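Local coordinates for protein Alpha/beta hydrolase (Pseudomonas aeruginosa PAO1, PDB 4R1D) that probably hydrolyses lipids as a calcium-binding alpha/beta hydrolase, a lipase effector of the H2 type VI secretion system held in complex with the inhibitor Tli4, at residues 195-199 and 200-204; 224-228 and 229-233; 172-175 and 176-180. One frame throughout, in Å; residues are numbered along the deposited sequence.

In the fold
Along the chain contact 3 (172-180) comes first, then contact 1 (195-204), then contact 2 (224-233). Contact 1 carries the chain from helix 191-197 into strand 201-206, an outermost strand of the six-stranded parallel sheet, and holds two of the four calcium-binding residues. Contact 2 lies on helix 215-238, the next helix after that strand, with its centre about 19 Å from that of contact 1; the side chain of V230 is about 7 Å from that of D203. Contact 3 sits away from the metal, its centre about 21 Å from that of contact 1 and 34 Å from that of contact 2. Helix 542-556 touches both contact 1 and contact 3.

Contact 1: residues 195-199 and 200-204; sequences LRASR and YQFDV. With CA (calcium ion), chain C.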
loop_
_atom_site.group_PDB
_atom_site.type_symbol
_atom_site.label_atom_id
_atom_site.label_comp_id
_atom_site.label_asym_id
_atom_site.label_seq_id
_atom_site.Cartn_x
_atom_site.Cartn_y
_atom_site.Cartn_z
ATOM N N LEU A 195 23.175 30.916 -8.884
ATOM C CA LEU A 195 24.617 30.733 -8.817
ATOM C C LEU A 195 24.969 29.989 -7.538
ATOM O O LEU A 195 25.773 29.058 -7.539
ATOM C CB LEU A 195 25.337 32.086 -8.865
ATOM C CG LEU A 195 26.869 32.056 -8.856
ATOM C CD1 LEU A 195 27.425 31.176 -9.975
ATOM C CD2 LEU A 195 27.404 33.484 -8.988
ATOM N N ARG A 196 24.343 30.390 -6.442
ATOM C CA ARG A 196 24.568 29.725 -5.177
ATOM C C ARG A 196 24.166 28.257 -5.282
ATOM O O ARG A 196 24.877 27.375 -4.817
ATOM C CB ARG A 196 23.766 30.393 -4.068
ATOM C CG ARG A 196 23.779 29.609 -2.771
ATOM C CD ARG A 196 25.195 29.470 -2.223
ATOM N NE ARG A 196 25.374 30.003 -0.870
ATOM C CZ ARG A 196 24.563 30.865 -0.257
ATOM N NH1 ARG A 196 23.481 31.344 -0.862
ATOM N NH2 ARG A 196 24.848 31.264 0.974
ATOM N N ALA A 197 23.010 28.000 -5.877
ATOM C CA ALA A 197 22.504 26.636 -5.920
ATOM C C ALA A 197 23.415 25.766 -6.775
ATOM O O ALA A 197 23.579 24.576 -6.508
ATOM C CB ALA A 197 21.074 26.612 -6.438
ATOM N N SER A 198 24.024 26.366 -7.796
ATOM C CA SER A 198 24.866 25.617 -8.729
ATOM C C SER A 198 26.142 25.099 -8.070
ATOM O O SER A 198 26.865 24.296 -8.647
ATOM C CB SER A 198 25.225 26.464 -9.951
ATOM O OG SER A 198 26.216 27.433 -9.634
ATOM N N ARG A 199 26.415 25.560 -6.858
ATOM C CA ARG A 199 27.585 25.095 -6.131
ATOM C C ARG A 199 27.383 23.707 -5.546
ATOM O O ARG A 199 28.341 23.072 -5.104
ATOM C CB ARG A 199 27.977 26.107 -5.058
ATOM C CG ARG A 199 28.312 27.462 -5.673
ATOM C CD ARG A 199 28.996 28.387 -4.691
ATOM N NE ARG A 199 28.200 29.573 -4.381
ATOM C CZ ARG A 199 28.347 30.761 -4.964
ATOM N NH1 ARG A 199 29.267 30.937 -5.907
ATOM N NH2 ARG A 199 27.570 31.776 -4.603
ATOM N N TYR A 200 26.140 23.229 -5.565
ATOM C CA TYR A 200 25.809 21.925 -4.986
ATOM C C TYR A 200 25.551 20.861 -6.044
ATOM O O TYR A 200 25.124 21.176 -7.147
ATOM C CB TYR A 200 24.580 22.039 -4.089
ATOM C CG TYR A 200 24.791 22.931 -2.902
ATOM C CD1 TYR A 200 25.259 22.421 -1.697
ATOM C CD2 TYR A 200 24.539 24.292 -2.990
ATOM C CE1 TYR A 200 25.458 23.246 -0.604
ATOM C CE2 TYR A 200 24.734 25.118 -1.908
ATOM C CZ TYR A 200 25.195 24.594 -0.722
ATOM O OH TYR A 200 25.384 25.432 0.349
ATOM N N GLN A 201 25.826 19.602 -5.708
ATOM C CA GLN A 201 25.482 18.493 -6.595
ATOM C C GLN A 201 24.221 17.804 -6.087
ATOM O O GLN A 201 24.232 17.149 -5.037
ATOM C CB GLN A 201 26.632 17.484 -6.700
ATOM C CG GLN A 201 27.905 18.041 -7.336
ATOM C CD GLN A 201 28.704 18.930 -6.393
ATOM O OE1 GLN A 201 28.519 18.885 -5.180
ATOM N NE2 GLN A 201 29.593 19.744 -6.951
ATOM N N PHE A 202 23.126 17.963 -6.821
ATOM C CA PHE A 202 21.863 17.376 -6.410
ATOM C C PHE A 202 21.761 15.998 -7.032
ATOM O O PHE A 202 22.132 15.814 -8.183
ATOM C CB PHE A 202 20.692 18.230 -6.884
ATOM C CG PHE A 202 20.712 19.638 -6.357
ATOM C CD1 PHE A 202 20.002 19.974 -5.213
ATOM C CD2 PHE A 202 21.443 20.627 -7.003
ATOM C CE1 PHE A 202 20.015 21.272 -4.727
ATOM C CE2 PHE A 202 21.463 21.931 -6.517
ATOM C CZ PHE A 202 20.745 22.251 -5.385
ATOM N N ASP A 203 21.273 15.036 -6.262
ATOM C CA ASP A 203 20.962 13.697 -6.766
ATOM C C ASP A 203 19.591 13.307 -6.215
ATOM O O ASP A 203 19.337 13.483 -5.022
ATOM C CB ASP A 203 21.962 12.672 -6.236
ATOM C CG ASP A 203 23.324 12.755 -6.907
ATOM O OD1 ASP A 203 23.416 13.188 -8.073
ATOM O OD2 ASP A 203 24.312 12.344 -6.261
ATOM N N VAL A 204 18.727 12.766 -7.066
ATOM C CA VAL A 204 17.383 12.380 -6.621
ATOM C C VAL A 204 17.351 10.911 -6.206
ATOM O O VAL A 204 17.653 10.033 -7.014
ATOM C CB VAL A 204 16.346 12.582 -7.733
ATOM C CG1 VAL A 204 14.947 12.192 -7.237
ATOM C CG2 VAL A 204 16.358 14.053 -8.228
HETATM CA CA CA C . 22.860 14.533 -10.067
HETATM O O HOH W 1 23.984 12.506 -11.185
HETATM O O HOH W 2 25.393 15.193 -9.746
#
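The backbone N of Y200 donates to A197 O at 3.0 Å, an almost straight bond (164° at the hydrogen) whose donor stands above the carbonyl plane. It closes a type I beta turn over A197-Y200, after helix 191-197. The same carbonyl oxygen serves both aromatic rings that follow: F202 CE2 comes to 3.4 Å from A197 O, which lies at the edge of the phenylalanine ring, and the Y200 ring also meets it edge-on. R196 O lies near the plane of the Y200 ring as well, 3.6 Å from CD2, so the weakly positive ring hydrogens face these two carbonyls. Y200 has CG beside its own backbone N (chi1 -63°), which turns the ring back toward these oxygens. A197 suits its place because its small methyl lets the ring of F202 approach, CB lying 4.5 Å from CZ.

S198 ties back onto the helix: its OG donates to L195 O at 2.7 Å. Farther out, Y200 OH is hydrogen-bonded to D560 O, and the F202 ring touches strand 48-54 and helices 141-155 and 542-556, a place suited to a large apolar ring.

The carbonyl of F202 binds the calcium ion, the metal lying 2.4 Å from F202 O, while D203 OD1 binds the same ion at 2.5 Å. Two waters, E152 and D156 add to the shell, and Y234 OH holds the other carboxylate oxygen, D203 OD2, which probably steadies the ligand. The whole is a helix-to-strand connection leading into an outermost strand of an alpha/beta hydrolase sheet, with a calcium site shared between that strand and the C-terminal end of helix 141-155.

Contact 2: residues 224-228 and 229-233; sequences DYIEN and TVLPF
Y225 O takes two backbone bonds, from T229 N at 2.9 Å and from V230 N at 3.0 Å. The first comes from above the carbonyl plane and is bent (143° at the hydrogen); the second lies in that plane and is straighter. One residue on, L231 N reaches I226 O. The helix therefore passes here from the usual i to i+4 pattern into a wider pi-type turn. P232 adds to the irregularity: having no N-H, it gives the turn before it no bond, and its ring takes that space, CD at 3.3 Å from E227 O and CG against N228 O. The axes of the two short halves diverge by 15°.

All this happens within helix 215-238, which follows strand 201-206 and covers part of the parallel sheet of the alpha/beta hydrolase fold; I226 and V230 rest on strand 48-54.

Apolar and ring contacts make up a second group. V230 CG2 lies over a face of the Y225 ring, 4.0 Å from its centroid, in a CH-pi contact displaced toward the rim. The tyrosine can offer that face because CG stands anti to its backbone N (chi1 173°), which swings the ring along the helix, over V230 CG2 and beside T229. T229 CB approaches Y225 CD1 at 3.8 Å, neither face-on nor edge-on. The branched V230 suits its place by offering a methyl to the ring face, and W205 and K138, the latter by a cation-pi contact, also meet Y225. I226 CG2 packs on L231 CG at 4.2 Å.

E227 brings a charged side chain to the contact, running side by side with that of L231, its OE1 4.0 Å from CD1. Both carboxylate oxygens have polar partners outside the two segments; OE2 takes a hydrogen bond from Y271 OH and a salt bridge from R273 NE.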
loop_
_atom_site.group_PDB
_atom_site.type_symbol
_atom_site.label_atom_id
_atom_site.label_comp_id
_atom_site.label_asym_id
_atom_site.label_seq_id
_atom_site.Cartn_x
_atom_site.Cartn_y
_atom_site.Cartn_z
ATOM N N ASP A 224 15.329 5.759 8.094
ATOM C CA ASP A 224 16.347 4.716 7.967
ATOM C C ASP A 224 16.975 4.711 6.571
ATOM O O ASP A 224 18.186 4.521 6.427
ATOM C CB ASP A 224 15.782 3.333 8.307
ATOM C CG ASP A 224 15.425 3.184 9.781
ATOM O OD1 ASP A 224 15.854 4.020 10.613
ATOM O OD2 ASP A 224 14.709 2.216 10.112
ATOM N N TYR A 225 16.144 4.925 5.549
ATOM C CA TYR A 225 16.604 4.942 4.172
ATOM C C TYR A 225 17.631 6.054 3.990
ATOM O O TYR A 225 18.709 5.830 3.437
ATOM C CB TYR A 225 15.413 5.142 3.215
ATOM C CG TYR A 225 15.792 5.340 1.773
ATOM C CD1 TYR A 225 16.499 4.369 1.081
ATOM C CD2 TYR A 225 15.430 6.498 1.092
ATOM C CE1 TYR A 225 16.839 4.542 -0.242
ATOM C CE2 TYR A 225 15.762 6.679 -0.228
ATOM C CZ TYR A 225 16.466 5.712 -0.894
ATOM O OH TYR A 225 16.794 5.879 -2.216
ATOM N N ILE A 226 17.307 7.251 4.464
ATOM C CA ILE A 226 18.235 8.374 4.330
ATOM C C ILE A 226 19.528 8.115 5.111
ATOM O O ILE A 226 20.618 8.269 4.577
ATOM C CB ILE A 226 17.599 9.692 4.813
ATOM C CG1 ILE A 226 16.391 10.060 3.948
ATOM C CG2 ILE A 226 18.615 10.827 4.808
ATOM C CD1 ILE A 226 15.490 11.091 4.600
ATOM N N GLU A 227 19.399 7.711 6.370
ATOM C CA GLU A 227 20.561 7.578 7.252
ATOM C C GLU A 227 21.433 6.364 6.930
ATOM O O GLU A 227 22.652 6.391 7.142
ATOM C CB GLU A 227 20.125 7.535 8.724
ATOM C CG GLU A 227 19.374 8.782 9.201
ATOM C CD GLU A 227 20.229 10.041 9.170
ATOM O OE1 GLU A 227 21.425 9.954 9.524
ATOM O OE2 GLU A 227 19.708 11.119 8.794
ATOM N N ASN A 228 20.816 5.305 6.419
ATOM C CA ASN A 228 21.523 4.043 6.237
ATOM C C ASN A 228 21.808 3.662 4.786
ATOM O O ASN A 228 22.634 2.790 4.529
ATOM C CB ASN A 228 20.808 2.904 6.975
ATOM C CG ASN A 228 20.658 3.172 8.461
ATOM O OD1 ASN A 228 21.488 3.843 9.078
ATOM N ND2 ASN A 228 19.587 2.651 9.042
ATOM N N THR A 229 21.134 4.304 3.835
ATOM C CA THR A 229 21.421 4.042 2.421
ATOM C C THR A 229 21.947 5.272 1.700
ATOM O O THR A 229 23.032 5.254 1.109
ATOM C CB THR A 229 20.181 3.520 1.645
ATOM O OG1 THR A 229 19.801 2.231 2.141
ATOM C CG2 THR A 229 20.500 3.417 0.154
ATOM N N VAL A 230 21.173 6.349 1.728
ATOM C CA VAL A 230 21.562 7.539 0.981
ATOM C C VAL A 230 22.878 8.149 1.459
ATOM O O VAL A 230 23.800 8.321 0.672
ATOM C CB VAL A 230 20.461 8.603 1.006
ATOM C CG1 VAL A 230 20.913 9.822 0.218
ATOM C CG2 VAL A 230 19.186 8.021 0.423
ATOM N N LEU A 231 22.976 8.469 2.742
ATOM C CA LEU A 231 24.157 9.193 3.211
ATOM C C LEU A 231 25.427 8.332 3.145
ATOM O O LEU A 231 26.483 8.824 2.745
ATOM C CB LEU A 231 23.939 9.792 4.599
ATOM C CG LEU A 231 22.824 10.846 4.663
ATOM C CD1 LEU A 231 22.686 11.419 6.063
ATOM C CD2 LEU A 231 23.066 11.959 3.658
ATOM N N PRO A 232 25.324 7.038 3.499
ATOM C CA PRO A 232 26.544 6.225 3.401
ATOM C C PRO A 232 27.099 6.140 1.978
ATOM O O PRO A 232 28.307 6.013 1.800
ATOM C CB PRO A 232 26.088 4.855 3.907
ATOM C CG PRO A 232 25.040 5.196 4.934
ATOM C CD PRO A 232 24.285 6.374 4.307
ATOM N N PHE A 233 26.244 6.214 0.966
ATOM C CA PHE A 233 26.779 6.292 -0.386
ATOM C C PHE A 233 27.745 7.476 -0.522
ATOM O O PHE A 233 28.828 7.329 -1.086
ATOM C CB PHE A 233 25.669 6.386 -1.439
ATOM C CG PHE A 233 26.181 6.694 -2.823
ATOM C CD1 PHE A 233 26.608 5.675 -3.663
ATOM C CD2 PHE A 233 26.259 8.004 -3.276
ATOM C CE1 PHE A 233 27.091 5.952 -4.935
ATOM C CE2 PHE A 233 26.743 8.289 -4.551
ATOM C CZ PHE A 233 27.161 7.260 -5.379
#

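Contact 3: residues 172-175 and 176-180; sequences ALSP and PGDQG
A short 3-10 turn, 176-179, lies in the long loop between strand 163-164 and helix 191-197, and S174 and P175 just before it bond to D178 and Q179, in its second half. P175 O accepts from D178 N at 2.9 Å, the i to i+3 bond that begins the 3-10 pattern; the angle at the hydrogen is only 134° and the donor stands above the carbonyl plane. P176 suits the first position of the turn, since its fixed phi fits the 3-10 turn and its N has no hydrogen needing a partner.

The side chains draw S174 into the same turn. With OG anti to its own backbone N (chi1 -176°), the hydroxyl is carried toward D178 and Q179. Q179 NE2 donates to S174 OG at 3.1 Å in a straight bond (166°), the oxygen lying nearly in the amide plane; a chain bent at chi2 brings the amide round to it. A water also bonds S174 OG, at 2.8 Å, and donates to D178 OD2, bridging the two side chains. The carboxylate also crosses the ring of P175, OD2 coming to 3.5 Å from CD.

Helix 542-556 packs against this turn and the residues before it, W546 touching S174 and Q179 and Y550 touching P176, while backbone bonds tie D178 to A527 and G180 to R518 of strand 515-519.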
loop_
_atom_site.group_PDB
_atom_site.type_symbol
_atom_site.label_atom_id
_atom_site.label_comp_id
_atom_site.label_asym_id
_atom_site.label_seq_id
_atom_site.Cartn_x
_atom_site.Cartn_y
_atom_site.Cartn_z
ATOM N N ALA A 172 12.246 29.562 -15.023
ATOM C CA ALA A 172 12.429 29.531 -13.581
ATOM C C ALA A 172 12.247 30.885 -12.915
ATOM O O ALA A 172 11.990 30.944 -11.725
ATOM C CB ALA A 172 13.792 28.980 -13.231
ATOM N N LEU A 173 12.378 31.966 -13.679
ATOM C CA LEU A 173 12.390 33.310 -13.088
ATOM C C LEU A 173 10.994 33.906 -12.914
ATOM O O LEU A 173 10.847 35.038 -12.457
ATOM C CB LEU A 173 13.267 34.249 -13.930
ATOM C CG LEU A 173 14.668 33.700 -14.227
ATOM C CD1 LEU A 173 15.458 34.641 -15.136
ATOM C CD2 LEU A 173 15.450 33.433 -12.931
ATOM N N SER A 174 9.979 33.137 -13.292
ATOM C CA SER A 174 8.584 33.560 -13.215
ATOM C C SER A 174 8.197 34.115 -11.833
ATOM O O SER A 174 8.555 33.545 -10.803
ATOM C CB SER A 174 7.686 32.371 -13.603
ATOM O OG SER A 174 6.331 32.747 -13.639
ATOM N N PRO A 175 7.476 35.253 -11.796
ATOM C CA PRO A 175 6.972 35.696 -10.489
ATOM C C PRO A 175 6.073 34.615 -9.906
ATOM O O PRO A 175 5.227 34.107 -10.622
ATOM C CB PRO A 175 6.150 36.936 -10.846
ATOM C CG PRO A 175 6.821 37.467 -12.088
ATOM C CD PRO A 175 7.222 36.243 -12.857
ATOM N N PRO A 176 6.261 34.257 -8.625
ATOM C CA PRO A 176 5.479 33.165 -8.031
ATOM C C PRO A 176 3.968 33.341 -8.185
ATOM O O PRO A 176 3.260 32.353 -8.353
ATOM C CB PRO A 176 5.890 33.198 -6.556
ATOM C CG PRO A 176 7.275 33.783 -6.568
ATOM C CD PRO A 176 7.301 34.765 -7.714
ATOM N N GLY A 177 3.482 34.579 -8.163
ATOM C CA GLY A 177 2.059 34.821 -8.322
ATOM C C GLY A 177 1.528 34.339 -9.660
ATOM O O GLY A 177 0.390 33.876 -9.768
ATOM N N ASP A 178 2.361 34.460 -10.686
ATOM C CA ASP A 178 2.003 34.027 -12.025
ATOM C C ASP A 178 1.736 32.519 -12.012
ATOM O O ASP A 178 0.996 32.006 -12.854
ATOM C CB ASP A 178 3.155 34.311 -12.988
ATOM C CG ASP A 178 3.271 35.786 -13.370
ATOM O OD1 ASP A 178 2.578 36.627 -12.772
ATOM O OD2 ASP A 178 4.075 36.091 -14.279
ATOM N N GLN A 179 2.366 31.827 -11.062
ATOM C CA GLN A 179 2.295 30.361 -10.951
ATOM C C GLN A 179 1.222 29.928 -9.945
ATOM O O GLN A 179 1.116 28.742 -9.591
ATOM C CB GLN A 179 3.643 29.793 -10.493
ATOM C CG GLN A 179 4.820 30.089 -11.412
ATOM C CD GLN A 179 4.828 29.226 -12.661
ATOM O OE1 GLN A 179 4.283 28.118 -12.668
ATOM N NE2 GLN A 179 5.460 29.725 -13.729
ATOM N N GLY A 180 0.439 30.888 -9.468
ATOM C CA GLY A 180 -0.639 30.582 -8.540
ATOM C C GLY A 180 -0.261 30.653 -7.066
ATOM O O GLY A 180 -1.021 30.201 -6.220
HETATM O O HOH W 3 5.569 34.336 -15.815
#